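Local coordinates for protein glycosyl hydrolase, family 38 (Enterococcus faecalis, PDB 5KBP) that probably hydrolyses alpha-mannosidic linkages in carbohydrates as a metal-binding alpha-mannosidase of glycosyl hydrolase family 38, at residues A[194-199]-A[227-232]; A[10-15]-A[261-266]. One frame throughout, in Å; residues are numbered along the deposited sequence.

Contact 1. Residues A[194-199]-A[227-232]; sequences YSNGNE and LLMMNG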
ATOM      1  N   TYR A 194      12.447  29.536  -6.137  1.00 55.25           N
ATOM      2  CA  TYR A 194      12.170  28.984  -7.458  1.00 57.78           C
ATOM      3  C   TYR A 194      10.802  29.391  -7.996  1.00 63.56           C
ATOM      4  O   TYR A 194      10.249  28.692  -8.854  1.00 62.07           O
ATOM      5  CB  TYR A 194      12.297  27.456  -7.437  1.00 46.69           C
ATOM      6  CG  TYR A 194      11.481  26.751  -6.371  1.00 46.81           C
ATOM      7  CD1 TYR A 194      10.111  26.561  -6.524  1.00 48.05           C
ATOM      8  CD2 TYR A 194      12.085  26.250  -5.226  1.00 49.46           C
ATOM      9  CE1 TYR A 194       9.366  25.910  -5.556  1.00 50.12           C
ATOM     10  CE2 TYR A 194      11.349  25.596  -4.256  1.00 48.77           C
ATOM     11  CZ  TYR A 194       9.991  25.429  -4.425  1.00 58.09           C
ATOM     12  OH  TYR A 194       9.258  24.779  -3.457  1.00 61.74           O
ATOM     13  N   SER A 195      10.249  30.509  -7.521  1.00 65.83           N
ATOM     14  CA  SER A 195       8.938  30.970  -7.951  1.00 57.22           C
ATOM     15  C   SER A 195       8.923  32.450  -8.311  1.00 52.62           C
ATOM     16  O   SER A 195       7.839  33.033  -8.426  1.00 48.37           O
ATOM     17  CB  SER A 195       7.894  30.699  -6.863  1.00 58.99           C
ATOM     18  OG  SER A 195       8.271  31.301  -5.637  1.00 54.12           O
ATOM     19  N   ASN A 196      10.091  33.072  -8.492  1.00 53.42           N
ATOM     20  CA  ASN A 196      10.128  34.507  -8.762  1.00 55.73           C
ATOM     21  C   ASN A 196       9.476  34.847 -10.096  1.00 52.72           C
ATOM     22  O   ASN A 196       8.938  35.948 -10.259  1.00 61.71           O
ATOM     23  CB  ASN A 196      11.570  35.012  -8.731  1.00 53.70           C
ATOM     24  CG  ASN A 196      12.435  34.372  -9.798  1.00 64.42           C
ATOM     25  OD1 ASN A 196      12.273  33.196 -10.122  1.00 69.37           O
ATOM     26  ND2 ASN A 196      13.359  35.147 -10.355  1.00 61.99           N
ATOM     27  N   GLY A 197       9.507  33.924 -11.053  1.00 42.49           N
ATOM     28  CA  GLY A 197       8.916  34.176 -12.353  1.00 46.20           C
ATOM     29  C   GLY A 197       7.591  33.477 -12.569  1.00 57.08           C
ATOM     30  O   GLY A 197       7.195  33.229 -13.712  1.00 57.89           O
ATOM     31  N   ASN A 198       6.889  33.164 -11.482  1.00 60.64           N
ATOM     32  CA  ASN A 198       5.627  32.444 -11.590  1.00 57.44           C
ATOM     33  C   ASN A 198       4.520  33.380 -12.059  1.00 53.35           C
ATOM     34  O   ASN A 198       4.387  34.503 -11.560  1.00 53.77           O
ATOM     35  CB  ASN A 198       5.257  31.814 -10.249  1.00 53.52           C
ATOM     36  CG  ASN A 198       4.075  30.872 -10.356  1.00 62.91           C
ATOM     37  OD1 ASN A 198       3.936  30.141 -11.336  1.00 72.05           O
ATOM     38  ND2 ASN A 198       3.208  30.890  -9.349  1.00 59.26           N
ATOM     39  N   GLU A 199       3.729  32.911 -13.028  1.00 48.18           N
ATOM     40  CA  GLU A 199       2.570  33.632 -13.558  1.00 48.53           C
ATOM     41  C   GLU A 199       2.968  35.031 -14.044  1.00 52.29           C
ATOM     42  O   GLU A 199       2.658  36.056 -13.434  1.00 59.13           O
ATOM     43  CB  GLU A 199       1.449  33.705 -12.513  1.00 48.24           C
ATOM     44  CG  GLU A 199       1.047  32.351 -11.955  1.00 64.37           C
ATOM     45  CD  GLU A 199      -0.277  32.390 -11.218  1.00 74.79           C
ATOM     46  OE1 GLU A 199      -1.191  33.111 -11.673  1.00 82.55           O
ATOM     47  OE2 GLU A 199      -0.405  31.703 -10.183  1.00 78.56           O
ATOM     48  N   LEU A 227      20.141  36.818 -16.069  1.00 53.28           N
ATOM     49  CA  LEU A 227      19.188  36.750 -14.972  1.00 47.28           C
ATOM     50  C   LEU A 227      18.285  35.535 -15.139  1.00 48.19           C
ATOM     51  O   LEU A 227      17.885  35.197 -16.258  1.00 48.23           O
ATOM     52  CB  LEU A 227      18.350  38.028 -14.917  1.00 45.74           C
ATOM     53  CG  LEU A 227      19.151  39.322 -15.095  1.00 49.75           C
ATOM     54  CD1 LEU A 227      18.240  40.477 -15.476  1.00 49.87           C
ATOM     55  CD2 LEU A 227      19.925  39.644 -13.830  1.00 45.37           C
ATOM     56  N   LEU A 228      17.960  34.887 -14.023  1.00 46.17           N
ATOM     57  CA  LEU A 228      17.176  33.658 -14.018  1.00 40.68           C
ATOM     58  C   LEU A 228      15.802  33.932 -13.418  1.00 41.24           C
ATOM     59  O   LEU A 228      15.700  34.347 -12.258  1.00 44.71           O
ATOM     60  CB  LEU A 228      17.893  32.557 -13.234  1.00 41.58           C
ATOM     61  CG  LEU A 228      17.209  31.188 -13.199  1.00 40.55           C
ATOM     62  CD1 LEU A 228      17.199  30.542 -14.574  1.00 44.34           C
ATOM     63  CD2 LEU A 228      17.879  30.273 -12.184  1.00 43.86           C
ATOM     64  N   MET A 229      14.756  33.702 -14.208  1.00 41.83           N
ATOM     65  CA  MET A 229      13.374  33.789 -13.752  1.00 44.33           C
ATOM     66  C   MET A 229      12.772  32.391 -13.788  1.00 44.51           C
ATOM     67  O   MET A 229      12.649  31.794 -14.863  1.00 40.14           O
ATOM     68  CB  MET A 229      12.560  34.748 -14.621  1.00 49.15           C
ATOM     69  CG  MET A 229      13.078  36.175 -14.649  1.00 48.87           C
ATOM     70  SD  MET A 229      13.057  36.980 -13.039  1.00 51.85           S
ATOM     71  CE  MET A 229      11.321  36.855 -12.620  1.00 51.82           C
ATOM     72  N   MET A 230      12.402  31.873 -12.621  1.00 38.49           N
ATOM     73  CA  MET A 230      11.844  30.530 -12.508  1.00 32.37           C
ATOM     74  C   MET A 230      10.329  30.611 -12.670  1.00 36.82           C
ATOM     75  O   MET A 230       9.620  31.056 -11.762  1.00 34.90           O
ATOM     76  CB  MET A 230      12.234  29.900 -11.175  1.00 40.05           C
ATOM     77  CG  MET A 230      13.731  29.667 -11.034  1.00 44.84           C
ATOM     78  SD  MET A 230      14.376  28.557 -12.302  1.00 56.73           S
ATOM     79  CE  MET A 230      13.450  27.068 -11.936  1.00 43.37           C
ATOM     80  N   ASN A 231       9.837  30.170 -13.828  1.00 38.25           N
ATOM     81  CA  ASN A 231       8.424  30.296 -14.187  1.00 35.68           C
ATOM     82  C   ASN A 231       7.677  29.049 -13.715  1.00 42.92           C
ATOM     83  O   ASN A 231       7.381  28.126 -14.479  1.00 48.02           O
ATOM     84  CB  ASN A 231       8.286  30.526 -15.688  1.00 38.35           C
ATOM     85  CG  ASN A 231       6.848  30.508 -16.157  1.00 43.03           C
ATOM     86  OD1 ASN A 231       6.476  29.703 -17.009  1.00 45.64           O
ATOM     87  ND2 ASN A 231       6.029  31.392 -15.601  1.00 42.72           N
ATOM     88  N   GLY A 232       7.368  29.033 -12.425  1.00 49.23           N
ATOM     89  CA  GLY A 232       6.654  27.916 -11.838  1.00 42.30           C
ATOM     90  C   GLY A 232       6.738  27.957 -10.329  1.00 51.57           C
ATOM     91  O   GLY A 232       7.369  28.839  -9.739  1.00 48.35           O
TER
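Turned to chi1 62°, with CG between its own backbone N and carbonyl carbon, Asn196 lays its carboxamide along the strand at Leu228 to Met230. It is the second residue of a type I beta turn, Ser195 to Asn198, that sits on the outer side of 226-231, a border strand of the parallel sheet in the N-terminal alpha/beta domain. The amide does the work of a neighbouring strand's peptide group: OD1 takes Met230 N (2.8 Å), and ND2 donates to Leu228 O (3.1 Å), in the carbonyl plane and on a lone pair. Met229 curls round beside this amide, its SD 3.3 Å from Asn196 ND2. The next turn residue continues the pairing, Gly197 N reaching Met230 O from above the carbonyl plane. Its bare CA passes close to the strand, 3.6 Å from Met229 CE. With CG anti to the backbone N (chi1 173°), Asn231 swings its amide toward the turn; OD1 is bonded to Ser13 OG, and ND2 serves Gln239 OE1 as well as the turn. The bond from Asn231 ND2 to Gly197 O is 2.9 Å long and almost straight (174°), with the oxygen in the plane of the asparagine amide.

Contact 2. Residues A[10-15]-A[261-266]; sequences YIVSHS and SNFDDY
Tyr10 offers one face of its ring to the edge of Tyr266, an offset edge-to-face pair with planes at 65° and centroids 5.2 Å apart. It joins the central strand of the three-stranded parallel sheet, 7-13, to the first turn of helix 263-270, which follows directly on the neighbouring strand 256-260 in this alpha/beta domain. The approach is off-centre: Tyr266 CD1 lies 3.5 Å from Tyr10 CD1 and also comes close to CG, so it sits over the root of the ring. Both phenols are tethered to one residue, Tyr10 OH to His226 ND1 and Tyr266 OH to His226 O, which fixes the far ends of the two rings. Ser261 meets Tyr10 differently, its OG at the ring edge, 3.7 Å from Tyr10 CD2.

Further along the strand, Val12 divides its two methyls. With CG1 anti to the backbone N (chi1 175°), that branch reaches the Phe263 ring, 4.0 Å from CE2, while CG2 rests on the backbone of Asn262, 3.8 Å from its CA. The same phenyl ring has a second neighbour, His53, which it meets edge-to-face.

Strand pairing carries on past the end of 256-260. Ser261 N gives Ile11 O a bond of 3.0 Å that is nearly straight at 174°, and beyond it a water takes the place of the next direct bond, accepting from Ser13 N and donating to Ser261 O. The chain then turns into the helix, with Asn262 as N-cap. Its ND2 is held by Asn50 OD1 and makes a weak bond to Asp265 OD2; its OD1 receives Asp265 N at 3.0 Å, from above the side-chain carbonyl plane.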
ATOM      1  N   TYR A  10      16.488  35.058 -18.544  1.00 54.67           N
ATOM      2  CA  TYR A  10      16.252  33.662 -18.902  1.00 43.28           C
ATOM      3  C   TYR A  10      15.056  33.147 -18.109  1.00 53.34           C
ATOM      4  O   TYR A  10      15.122  33.017 -16.881  1.00 55.85           O
ATOM      5  CB  TYR A  10      17.496  32.818 -18.635  1.00 42.48           C
ATOM      6  CG  TYR A  10      18.698  33.229 -19.456  1.00 48.52           C
ATOM      7  CD1 TYR A  10      19.506  34.286 -19.059  1.00 45.15           C
ATOM      8  CD2 TYR A  10      19.027  32.561 -20.630  1.00 48.85           C
ATOM      9  CE1 TYR A  10      20.602  34.668 -19.804  1.00 48.88           C
ATOM     10  CE2 TYR A  10      20.123  32.936 -21.381  1.00 45.40           C
ATOM     11  CZ  TYR A  10      20.908  33.990 -20.963  1.00 49.90           C
ATOM     12  OH  TYR A  10      22.003  34.370 -21.705  1.00 55.50           O
ATOM     13  N   ILE A  11      13.969  32.847 -18.811  1.00 44.24           N
ATOM     14  CA  ILE A  11      12.727  32.391 -18.199  1.00 40.86           C
ATOM     15  C   ILE A  11      12.636  30.882 -18.394  1.00 44.36           C
ATOM     16  O   ILE A  11      12.482  30.397 -19.520  1.00 52.06           O
ATOM     17  CB  ILE A  11      11.515  33.114 -18.797  1.00 44.76           C
ATOM     18  CG1 ILE A  11      11.660  34.622 -18.588  1.00 47.34           C
ATOM     19  CG2 ILE A  11      10.227  32.600 -18.173  1.00 47.50           C
ATOM     20  CD1 ILE A  11      10.796  35.455 -19.497  1.00 45.31           C
ATOM     21  N   VAL A  12      12.728  30.137 -17.296  1.00 44.11           N
ATOM     22  CA  VAL A  12      12.699  28.679 -17.317  1.00 36.62           C
ATOM     23  C   VAL A  12      11.364  28.231 -16.739  1.00 35.87           C
ATOM     24  O   VAL A  12      11.123  28.363 -15.532  1.00 48.60           O
ATOM     25  CB  VAL A  12      13.874  28.075 -16.537  1.00 35.86           C
ATOM     26  CG1 VAL A  12      13.746  26.558 -16.469  1.00 38.05           C
ATOM     27  CG2 VAL A  12      15.197  28.476 -17.175  1.00 36.74           C
ATOM     28  N   SER A  13      10.494  27.702 -17.596  1.00 35.83           N
ATOM     29  CA  SER A  13       9.225  27.155 -17.143  1.00 43.22           C
ATOM     30  C   SER A  13       9.442  25.795 -16.491  1.00 46.67           C
ATOM     31  O   SER A  13      10.247  24.985 -16.961  1.00 47.59           O
ATOM     32  CB  SER A  13       8.247  27.034 -18.311  1.00 35.82           C
ATOM     33  OG  SER A  13       7.933  28.309 -18.842  1.00 54.14           O
ATOM     34  N   HIS A  14       8.719  25.550 -15.404  1.00 46.55           N
ATOM     35  CA  HIS A  14       8.890  24.330 -14.626  1.00 41.72           C
ATOM     36  C   HIS A  14       7.660  24.141 -13.749  1.00 43.70           C
ATOM     37  O   HIS A  14       6.708  24.924 -13.799  1.00 43.78           O
ATOM     38  CB  HIS A  14      10.154  24.393 -13.769  1.00 39.50           C
ATOM     39  CG  HIS A  14       9.992  25.215 -12.529  1.00 50.28           C
ATOM     40  ND1 HIS A  14       9.667  24.665 -11.307  1.00 51.62           N
ATOM     41  CD2 HIS A  14      10.085  26.551 -12.327  1.00 53.82           C
ATOM     42  CE1 HIS A  14       9.579  25.625 -10.404  1.00 50.58           C
ATOM     43  NE2 HIS A  14       9.830  26.779 -10.996  1.00 54.07           N
ATOM     44  N   SER A  15       7.696  23.088 -12.938  1.00 45.00           N
ATOM     45  CA  SER A  15       6.693  22.887 -11.896  1.00 47.47           C
ATOM     46  C   SER A  15       7.307  21.974 -10.845  1.00 44.10           C
ATOM     47  O   SER A  15       7.556  20.796 -11.122  1.00 54.57           O
ATOM     48  CB  SER A  15       5.412  22.289 -12.468  1.00 50.97           C
ATOM     49  OG  SER A  15       4.404  22.218 -11.475  1.00 46.97           O
ATOM     50  N   SER A 261      13.978  29.961 -22.025  1.00 39.87           N
ATOM     51  CA  SER A 261      15.213  29.190 -22.080  1.00 46.78           C
ATOM     52  C   SER A 261      15.152  27.933 -21.222  1.00 46.33           C
ATOM     53  O   SER A 261      14.074  27.377 -20.986  1.00 47.09           O
ATOM     54  CB  SER A 261      16.392  30.066 -21.647  1.00 45.95           C
ATOM     55  OG  SER A 261      17.632  29.464 -21.978  1.00 50.06           O
ATOM     56  N   ASN A 262      16.313  27.482 -20.757  1.00 45.13           N
ATOM     57  CA  ASN A 262      16.427  26.244 -19.999  1.00 45.02           C
ATOM     58  C   ASN A 262      17.732  26.284 -19.218  1.00 47.89           C
ATOM     59  O   ASN A 262      18.595  27.133 -19.456  1.00 53.60           O
ATOM     60  CB  ASN A 262      16.366  25.020 -20.917  1.00 39.33           C
ATOM     61  CG  ASN A 262      17.330  25.120 -22.083  1.00 44.38           C
ATOM     62  OD1 ASN A 262      18.525  24.866 -21.936  1.00 55.08           O
ATOM     63  ND2 ASN A 262      16.813  25.486 -23.251  1.00 42.70           N
ATOM     64  N   PHE A 263      17.870  25.342 -18.282  1.00 44.93           N
ATOM     65  CA  PHE A 263      19.029  25.349 -17.396  1.00 46.07           C
ATOM     66  C   PHE A 263      20.330  25.077 -18.143  1.00 53.20           C
ATOM     67  O   PHE A 263      21.380  25.599 -17.754  1.00 64.80           O
ATOM     68  CB  PHE A 263      18.839  24.333 -16.273  1.00 50.37           C
ATOM     69  CG  PHE A 263      18.029  24.851 -15.126  1.00 52.87           C
ATOM     70  CD1 PHE A 263      18.503  25.896 -14.352  1.00 44.76           C
ATOM     71  CD2 PHE A 263      16.799  24.295 -14.817  1.00 53.38           C
ATOM     72  CE1 PHE A 263      17.766  26.381 -13.292  1.00 42.33           C
ATOM     73  CE2 PHE A 263      16.056  24.775 -13.757  1.00 43.41           C
ATOM     74  CZ  PHE A 263      16.541  25.819 -12.995  1.00 46.45           C
ATOM     75  N   ASP A 264      20.287  24.274 -19.207  1.00 49.31           N
ATOM     76  CA  ASP A 264      21.500  23.997 -19.972  1.00 48.48           C
ATOM     77  C   ASP A 264      22.042  25.263 -20.625  1.00 54.64           C
ATOM     78  O   ASP A 264      23.246  25.538 -20.571  1.00 54.66           O
ATOM     79  CB  ASP A 264      21.223  22.925 -21.024  1.00 57.81           C
ATOM     80  CG  ASP A 264      20.944  21.571 -20.413  1.00 71.44           C
ATOM     81  OD1 ASP A 264      21.650  21.198 -19.452  1.00 69.74           O
ATOM     82  OD2 ASP A 264      20.017  20.883 -20.888  1.00 78.07           O
ATOM     83  N   ASP A 265      21.162  26.049 -21.251  1.00 51.77           N
ATOM     84  CA  ASP A 265      21.600  27.275 -21.910  1.00 55.91           C
ATOM     85  C   ASP A 265      21.999  28.344 -20.898  1.00 47.24           C
ATOM     86  O   ASP A 265      22.976  29.071 -21.112  1.00 53.31           O
ATOM     87  CB  ASP A 265      20.500  27.799 -22.833  1.00 56.22           C
ATOM     88  CG  ASP A 265      20.310  26.934 -24.061  1.00 60.17           C
ATOM     89  OD1 ASP A 265      21.226  26.147 -24.379  1.00 59.64           O
ATOM     90  OD2 ASP A 265      19.249  27.044 -24.712  1.00 63.56           O
ATOM     91  N   TYR A 266      21.257  28.462 -19.795  1.00 42.74           N
ATOM     92  CA  TYR A 266      21.585  29.471 -18.791  1.00 46.76           C
ATOM     93  C   TYR A 266      22.934  29.188 -18.143  1.00 52.30           C
ATOM     94  O   TYR A 266      23.768  30.090 -17.999  1.00 48.86           O
ATOM     95  CB  TYR A 266      20.486  29.544 -17.730  1.00 43.03           C
ATOM     96  CG  TYR A 266      20.788  30.535 -16.625  1.00 50.25           C
ATOM     97  CD1 TYR A 266      20.726  31.902 -16.858  1.00 53.28           C
ATOM     98  CD2 TYR A 266      21.137  30.104 -15.351  1.00 44.07           C
ATOM     99  CE1 TYR A 266      21.002  32.815 -15.854  1.00 53.57           C
ATOM    100  CE2 TYR A 266      21.414  31.010 -14.340  1.00 48.43           C
ATOM    101  CZ  TYR A 266      21.345  32.365 -14.598  1.00 56.75           C
ATOM    102  OH  TYR A 266      21.619  33.272 -13.599  1.00 59.19           O
TER
HETATM  103  O   HOH W   1      11.689  26.634 -19.954  1.00 43.46           O

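How the contacts relate
From the N terminus the chain first lays down strand 7-13, the middle of the parallel sheet. Later it adds a strand on either side, 226-231 and then 256-260. Contact 1 closes a short loop, in which helix 204-219 carries the chain from the turn at 194-199 back to strand 226-231. Contact 2 closes a far longer one, about 245 residues, and contact 1 falls wholly within it; the two do not cross. Their centres are 9 Å apart, and strands 226-231 and 7-13 lie side by side, joined by a probable hydrogen bond from Tyr10 N to Leu227 O; Met230 CE also packs on His14 CD2. His14 NE2 bonds Tyr194 O, so segment 10-15 reaches the 194-199 loop directly.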